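Long-range contacts in phosphotransferase system, mannose/fructose/N-acetylgalactosamine-specific component IIB (Thermoanaerobacter tengcongensis, PDB 3LFJ), which probably passes phosphate from a phosphohistidine protein to an incoming sugar as the IIB component of a mannose-type phosphotransferase system: residues A[25-30]-A[118-123]; A[50-55]-A[98-103]. One frame throughout, in Å; residues are numbered along the deposited sequence.

From the N terminus, the chain first lays down strand 22-30, which supplies one side of contact 1 (25-30 with 118-123), and then strand 50-54, one side of contact 2 (50-55 with 98-103). After strand 78-81 and helix 83-91 it returns as strand 98-104, closing the loop of contact 2, and only after helix 107-115 does residue range 118-123 close the wider loop of contact 1. The smaller loop thus sits wholly within the larger. Strand 98-104 lies between 50-54 and 22-30, so the contacts meet inside one sheet: Arg28 N is 2.9 Å from Leu102 O, a probable hydrogen bond. Together they illustrate how a mainly parallel sheet is assembled from strands remote in sequence.

Contact 1 of 2, residues A[25-30]-A[118-123]; sequences VFARID and LPITTL
The ring of Phe26 meets the methyl CG2 of Thr122 obliquely, with 4.1 Å from CE1 to CG2. Around the same ring gather three other aromatics, Phe101 of strand 98-104, Trp42 and Phe46, their planes inclined to it by some 30 to 40°, so Thr122 adds an aliphatic contact to an aromatic cluster.

On the opposite face of the strand, Ala27 CB rests 3.5 Å from Thr122 O and 3.7 Å from Ile120 CG2. Leu123, with CG anti to the backbone N (chi1 -179°), turns its CD1 back to Ala27 and to Ile29, where it meets Ile29 CD1 at 3.9 Å. Cys110 of helix 107-115 touches both Leu123 and Ile29.

No hydrogen bond joins the two segments; Leu123 CA makes a CA-H...O contact with Ala27 O at 3.6 Å, and hydrogen bonding between these strands is taken up by Ala27 and Asn124. The charges pair within 25-30: Arg28 NH1 forms a salt bridge with Asp30 OD2 on its anti side, tilted from the carboxylate plane; His35 NE2 also bonds OD2, and Gln165 O bonds Arg28 NH2. The join between these parallel strands therefore begins as buried apolar packing, with the charges paired apart from it.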
loop_
_atom_site.group_PDB
_atom_site.type_symbol
_atom_site.label_atom_id
_atom_site.label_comp_id
_atom_site.label_asym_id
_atom_site.label_seq_id
_atom_site.Cartn_x
_atom_site.Cartn_y
_atom_site.Cartn_z
ATOM N N VAL A 25 -9.757 4.723 -0.879
ATOM C CA VAL A 25 -10.637 3.550 -0.923
ATOM C C VAL A 25 -9.932 2.258 -0.526
ATOM O O VAL A 25 -10.586 1.282 -0.165
ATOM C CB VAL A 25 -11.314 3.372 -2.298
ATOM C CG1 VAL A 25 -12.132 4.607 -2.641
ATOM C CG2 VAL A 25 -10.285 3.076 -3.401
ATOM N N PHE A 26 -8.600 2.257 -0.590
ATOM C CA PHE A 26 -7.816 1.078 -0.247
ATOM C C PHE A 26 -6.366 1.507 -0.141
ATOM O O PHE A 26 -5.996 2.555 -0.679
ATOM C CB PHE A 26 -7.942 0.012 -1.342
ATOM C CG PHE A 26 -7.717 -1.392 -0.853
ATOM C CD1 PHE A 26 -8.652 -2.015 -0.030
ATOM C CD2 PHE A 26 -6.586 -2.097 -1.229
ATOM C CE1 PHE A 26 -8.469 -3.310 0.404
ATOM C CE2 PHE A 26 -6.397 -3.406 -0.795
ATOM C CZ PHE A 26 -7.339 -4.002 0.027
ATOM N N ALA A 27 -5.560 0.712 0.552
ATOM C CA ALA A 27 -4.111 0.933 0.588
ATOM C C ALA A 27 -3.423 -0.413 0.584
ATOM O O ALA A 27 -3.846 -1.344 1.273
ATOM C CB ALA A 27 -3.703 1.756 1.799
ATOM N N ARG A 28 -2.354 -0.514 -0.191
ATOM C CA ARG A 28 -1.653 -1.783 -0.373
ATOM C C ARG A 28 -0.146 -1.538 -0.386
ATOM O O ARG A 28 0.331 -0.541 -0.942
ATOM C CB ARG A 28 -2.097 -2.431 -1.685
ATOM C CG ARG A 28 -1.267 -3.642 -2.134
ATOM C CD ARG A 28 -1.899 -4.243 -3.375
ATOM N NE ARG A 28 -1.074 -5.284 -3.979
ATOM C CZ ARG A 28 -1.151 -6.579 -3.664
ATOM N NH1 ARG A 28 -0.353 -7.433 -4.272
ATOM N NH2 ARG A 28 -2.002 -7.017 -2.735
ATOM N N ILE A 29 0.582 -2.459 0.238
ATOM C CA ILE A 29 2.048 -2.460 0.190
ATOM C C ILE A 29 2.499 -3.610 -0.698
ATOM O O ILE A 29 2.157 -4.775 -0.458
ATOM C CB ILE A 29 2.669 -2.590 1.597
ATOM C CG1 ILE A 29 2.375 -1.303 2.401
ATOM C CG2 ILE A 29 4.192 -2.868 1.489
ATOM C CD1 ILE A 29 2.654 -1.392 3.897
ATOM N N ASP A 30 3.250 -3.298 -1.747
ATOM C CA ASP A 30 3.787 -4.330 -2.634
ATOM C C ASP A 30 5.080 -3.803 -3.199
ATOM O O ASP A 30 5.083 -2.784 -3.906
ATOM C CB ASP A 30 2.791 -4.657 -3.761
ATOM C CG ASP A 30 3.227 -5.843 -4.627
ATOM O OD1 ASP A 30 4.438 -6.119 -4.756
ATOM O OD2 ASP A 30 2.332 -6.493 -5.208
ATOM N N LEU A 118 -2.225 11.234 7.070
ATOM C CA LEU A 118 -3.049 10.673 6.019
ATOM C C LEU A 118 -3.804 9.457 6.566
ATOM O O LEU A 118 -3.209 8.513 7.077
ATOM C CB LEU A 118 -2.205 10.353 4.776
ATOM C CG LEU A 118 -3.018 10.325 3.482
ATOM C CD1 LEU A 118 -2.204 10.735 2.263
ATOM C CD2 LEU A 118 -3.585 8.936 3.307
ATOM N N PRO A 119 -5.142 9.505 6.483
ATOM C CA PRO A 119 -5.947 8.471 7.131
ATOM C C PRO A 119 -6.059 7.257 6.248
ATOM O O PRO A 119 -6.612 7.309 5.155
ATOM C CB PRO A 119 -7.307 9.141 7.305
ATOM C CG PRO A 119 -7.403 10.097 6.181
ATOM C CD PRO A 119 -5.983 10.526 5.830
ATOM N N ILE A 120 -5.473 6.175 6.720
ATOM C CA ILE A 120 -5.616 4.890 6.071
ATOM C C ILE A 120 -6.371 3.964 7.016
ATOM O O ILE A 120 -5.990 3.817 8.178
ATOM C CB ILE A 120 -4.246 4.314 5.730
ATOM C CG1 ILE A 120 -3.565 5.213 4.696
ATOM C CG2 ILE A 120 -4.388 2.891 5.200
ATOM C CD1 ILE A 120 -2.185 4.721 4.284
ATOM N N THR A 121 -7.440 3.365 6.505
ATOM C CA THR A 121 -8.330 2.552 7.342
ATOM C C THR A 121 -8.062 1.055 7.191
ATOM O O THR A 121 -8.257 0.287 8.136
ATOM C CB THR A 121 -9.821 2.849 7.069
ATOM O OG1 THR A 121 -10.120 2.756 5.665
ATOM C CG2 THR A 121 -10.197 4.231 7.579
ATOM N N THR A 122 -7.633 0.650 5.996
ATOM C CA THR A 122 -7.332 -0.743 5.697
ATOM C C THR A 122 -5.997 -0.779 4.974
ATOM O O THR A 122 -5.778 -0.014 4.029
ATOM C CB THR A 122 -8.384 -1.366 4.773
ATOM O OG1 THR A 122 -9.652 -1.379 5.437
ATOM C CG2 THR A 122 -8.009 -2.801 4.396
ATOM N N LEU A 123 -5.124 -1.676 5.411
ATOM C CA LEU A 123 -3.800 -1.795 4.827
ATOM C C LEU A 123 -3.552 -3.245 4.464
ATOM O O LEU A 123 -3.431 -4.106 5.346
ATOM C CB LEU A 123 -2.750 -1.296 5.806
ATOM C CG LEU A 123 -1.305 -1.351 5.286
ATOM C CD1 LEU A 123 -1.128 -0.490 4.040
ATOM C CD2 LEU A 123 -0.356 -0.906 6.365
#

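Contact 2 of 2, residues A[50-55]-A[98-103]; sequences SIVIID and EKVFLL
Strands 50-54 and 98-103 run parallel as sheet neighbours, Ser50 facing Val100 and Ile53 facing Leu103, with an angle of 44° between their directions that is consistent with a strongly twisted sheet. Five backbone hydrogen bonds join them: Ser50 N to Lys99 O, Phe101 N to Ser50 O at 2.8 Å, Val52 N to Phe101 O, Leu103 N to Val52 O, and Ile54 N to Leu103 O. Ser50 and Val52 each use both N and O towards the same partner strand, while Ile51 and Ile53 bond outward to strand 78-81 and its approach, the arrangement expected of an inner strand.

On the face carrying Val52, Val100 and Leu102, the branches pack against one another. Val52 crosses Val100 at an angle, CG2 to CG1 3.7 Å; Val52 and Leu102 lie side by side, pointing the same way, with Val52 CB 3.9 Å from Leu102 CD2. That same Leu102 methyl is met by Ile54 CD1 at 4.0 Å, so it spans two residues of the other strand.

The face of Ile51, Ile53, Phe101 and Leu103 is also apolar. Ile53 and Leu103 lie side by side, CG1 to CB 4.1 Å. Phe101 has CG anti to its own N (chi1 -178°), and its ring leads away from strand 50-54. Trp22 packs on Val52 and Val100, helix 107-115 on Ile54, and Met39 and Met43 of helix 38-43 on both Phe101 and Ile51.

At the start of the pair Ser50 is modelled in two conformers; in one of them OG donates to Glu98 OE2 at 2.9 Å from above the carboxylate plane, so this bond may not be permanent. Past the other end, Asp55 caps the next helix through Leu58 N. Chemically, then, a row of buried amides is satisfied between two apolar layers, as in an open alpha/beta sheet with helices on both faces, and side-chain polarity is confined to the strand ends.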
loop_
_atom_site.group_PDB
_atom_site.type_symbol
_atom_site.label_atom_id
_atom_site.label_comp_id
_atom_site.label_asym_id
_atom_site.label_seq_id
_atom_site.Cartn_x
_atom_site.Cartn_y
_atom_site.Cartn_z
ATOM N N SER A 50 -8.431 5.824 -9.002
ATOM C CA SER A 50 -7.150 5.845 -9.676
ATOM C C SER A 50 -6.123 5.229 -8.737
ATOM O O SER A 50 -6.386 5.042 -7.557
ATOM C CB SER A 50 -6.754 7.273 -9.990
ATOM O OG SER A 50 -6.600 7.976 -8.782
ATOM N N ILE A 51 -4.975 4.880 -9.288
ATOM C CA ILE A 51 -3.879 4.339 -8.479
ATOM C C ILE A 51 -2.921 5.479 -8.151
ATOM O O ILE A 51 -2.453 6.176 -9.042
ATOM C CB ILE A 51 -3.111 3.263 -9.253
ATOM C CG1 ILE A 51 -4.017 2.047 -9.494
ATOM C CG2 ILE A 51 -1.847 2.845 -8.454
ATOM C CD1 ILE A 51 -3.459 1.045 -10.480
ATOM N N VAL A 52 -2.664 5.689 -6.869
ATOM C CA VAL A 52 -1.678 6.659 -6.441
ATOM C C VAL A 52 -0.556 5.901 -5.764
ATOM O O VAL A 52 -0.749 5.284 -4.720
ATOM C CB VAL A 52 -2.272 7.704 -5.493
ATOM C CG1 VAL A 52 -1.168 8.607 -4.920
ATOM C CG2 VAL A 52 -3.308 8.541 -6.243
ATOM N N ILE A 53 0.614 5.932 -6.390
ATOM C CA ILE A 53 1.814 5.336 -5.798
ATOM C C ILE A 53 2.528 6.409 -5.017
ATOM O O ILE A 53 2.803 7.496 -5.543
ATOM C CB ILE A 53 2.765 4.781 -6.860
ATOM C CG1 ILE A 53 2.061 3.686 -7.675
ATOM C CG2 ILE A 53 4.039 4.234 -6.162
ATOM C CD1 ILE A 53 2.869 3.206 -8.874
ATOM N N ILE A 54 2.790 6.124 -3.746
ATOM C CA ILE A 54 3.525 7.069 -2.901
ATOM C C ILE A 54 4.875 6.454 -2.582
ATOM O O ILE A 54 4.956 5.437 -1.887
ATOM C CB ILE A 54 2.778 7.414 -1.579
ATOM C CG1 ILE A 54 1.431 8.049 -1.894
ATOM C CG2 ILE A 54 3.634 8.381 -0.760
ATOM C CD1 ILE A 54 0.546 8.279 -0.649
ATOM N N ASP A 55 5.935 7.037 -3.144
ATOM C CA ASP A 55 7.291 6.544 -2.949
ATOM C C ASP A 55 8.287 7.626 -3.366
ATOM O O ASP A 55 8.215 8.140 -4.486
ATOM C CB ASP A 55 7.510 5.292 -3.805
ATOM C CG ASP A 55 8.801 4.610 -3.475
ATOM O OD1 ASP A 55 8.873 3.953 -2.405
ATOM O OD2 ASP A 55 9.765 4.732 -4.261
ATOM N N GLU A 98 -11.438 12.822 -5.279
ATOM C CA GLU A 98 -11.012 11.782 -6.204
ATOM C C GLU A 98 -10.825 10.489 -5.414
ATOM O O GLU A 98 -10.129 10.491 -4.393
ATOM C CB GLU A 98 -9.702 12.176 -6.893
ATOM C CG GLU A 98 -9.168 11.102 -7.828
ATOM C CD GLU A 98 -7.815 11.441 -8.433
ATOM O OE1 GLU A 98 -7.180 12.431 -8.013
ATOM O OE2 GLU A 98 -7.386 10.699 -9.334
ATOM N N LYS A 99 -11.460 9.399 -5.855
ATOM C CA LYS A 99 -11.246 8.099 -5.217
ATOM C C LYS A 99 -9.867 7.564 -5.585
ATOM O O LYS A 99 -9.517 7.492 -6.764
ATOM C CB LYS A 99 -12.344 7.098 -5.599
ATOM C CG LYS A 99 -13.694 7.403 -4.921
ATOM C CD LYS A 99 -14.774 6.434 -5.374
ATOM C CE LYS A 99 -16.161 6.977 -5.056
ATOM N NZ LYS A 99 -16.329 7.216 -3.602
ATOM N N VAL A 100 -9.082 7.224 -4.567
ATOM C CA VAL A 100 -7.716 6.727 -4.801
ATOM C C VAL A 100 -7.401 5.414 -4.082
ATOM O O VAL A 100 -7.786 5.193 -2.925
ATOM C CB VAL A 100 -6.623 7.780 -4.432
ATOM C CG1 VAL A 100 -6.839 9.076 -5.209
ATOM C CG2 VAL A 100 -6.598 8.036 -2.940
ATOM N N PHE A 101 -6.695 4.549 -4.803
ATOM C CA PHE A 101 -6.188 3.282 -4.275
ATOM C C PHE A 101 -4.701 3.562 -4.047
ATOM O O PHE A 101 -3.960 3.776 -5.013
ATOM C CB PHE A 101 -6.415 2.197 -5.335
ATOM C CG PHE A 101 -5.991 0.805 -4.933
ATOM C CD1 PHE A 101 -6.933 -0.230 -4.844
ATOM C CD2 PHE A 101 -4.648 0.503 -4.721
ATOM C CE1 PHE A 101 -6.551 -1.526 -4.519
ATOM C CE2 PHE A 101 -4.268 -0.792 -4.376
ATOM C CZ PHE A 101 -5.217 -1.811 -4.287
ATOM N N LEU A 102 -4.285 3.629 -2.784
ATOM C CA LEU A 102 -2.876 3.928 -2.475
ATOM C C LEU A 102 -2.020 2.680 -2.601
ATOM O O LEU A 102 -2.380 1.614 -2.100
ATOM C CB LEU A 102 -2.735 4.471 -1.064
ATOM C CG LEU A 102 -3.470 5.775 -0.752
ATOM C CD1 LEU A 102 -3.209 6.187 0.678
ATOM C CD2 LEU A 102 -3.020 6.864 -1.714
ATOM N N LEU A 103 -0.888 2.831 -3.271
ATOM C CA LEU A 103 0.060 1.746 -3.429
ATOM C C LEU A 103 1.427 2.205 -2.921
ATOM O O LEU A 103 1.957 3.216 -3.380
ATOM C CB LEU A 103 0.104 1.354 -4.908
ATOM C CG LEU A 103 0.954 0.149 -5.285
ATOM C CD1 LEU A 103 0.534 -1.057 -4.462
ATOM C CD2 LEU A 103 0.779 -0.130 -6.780
#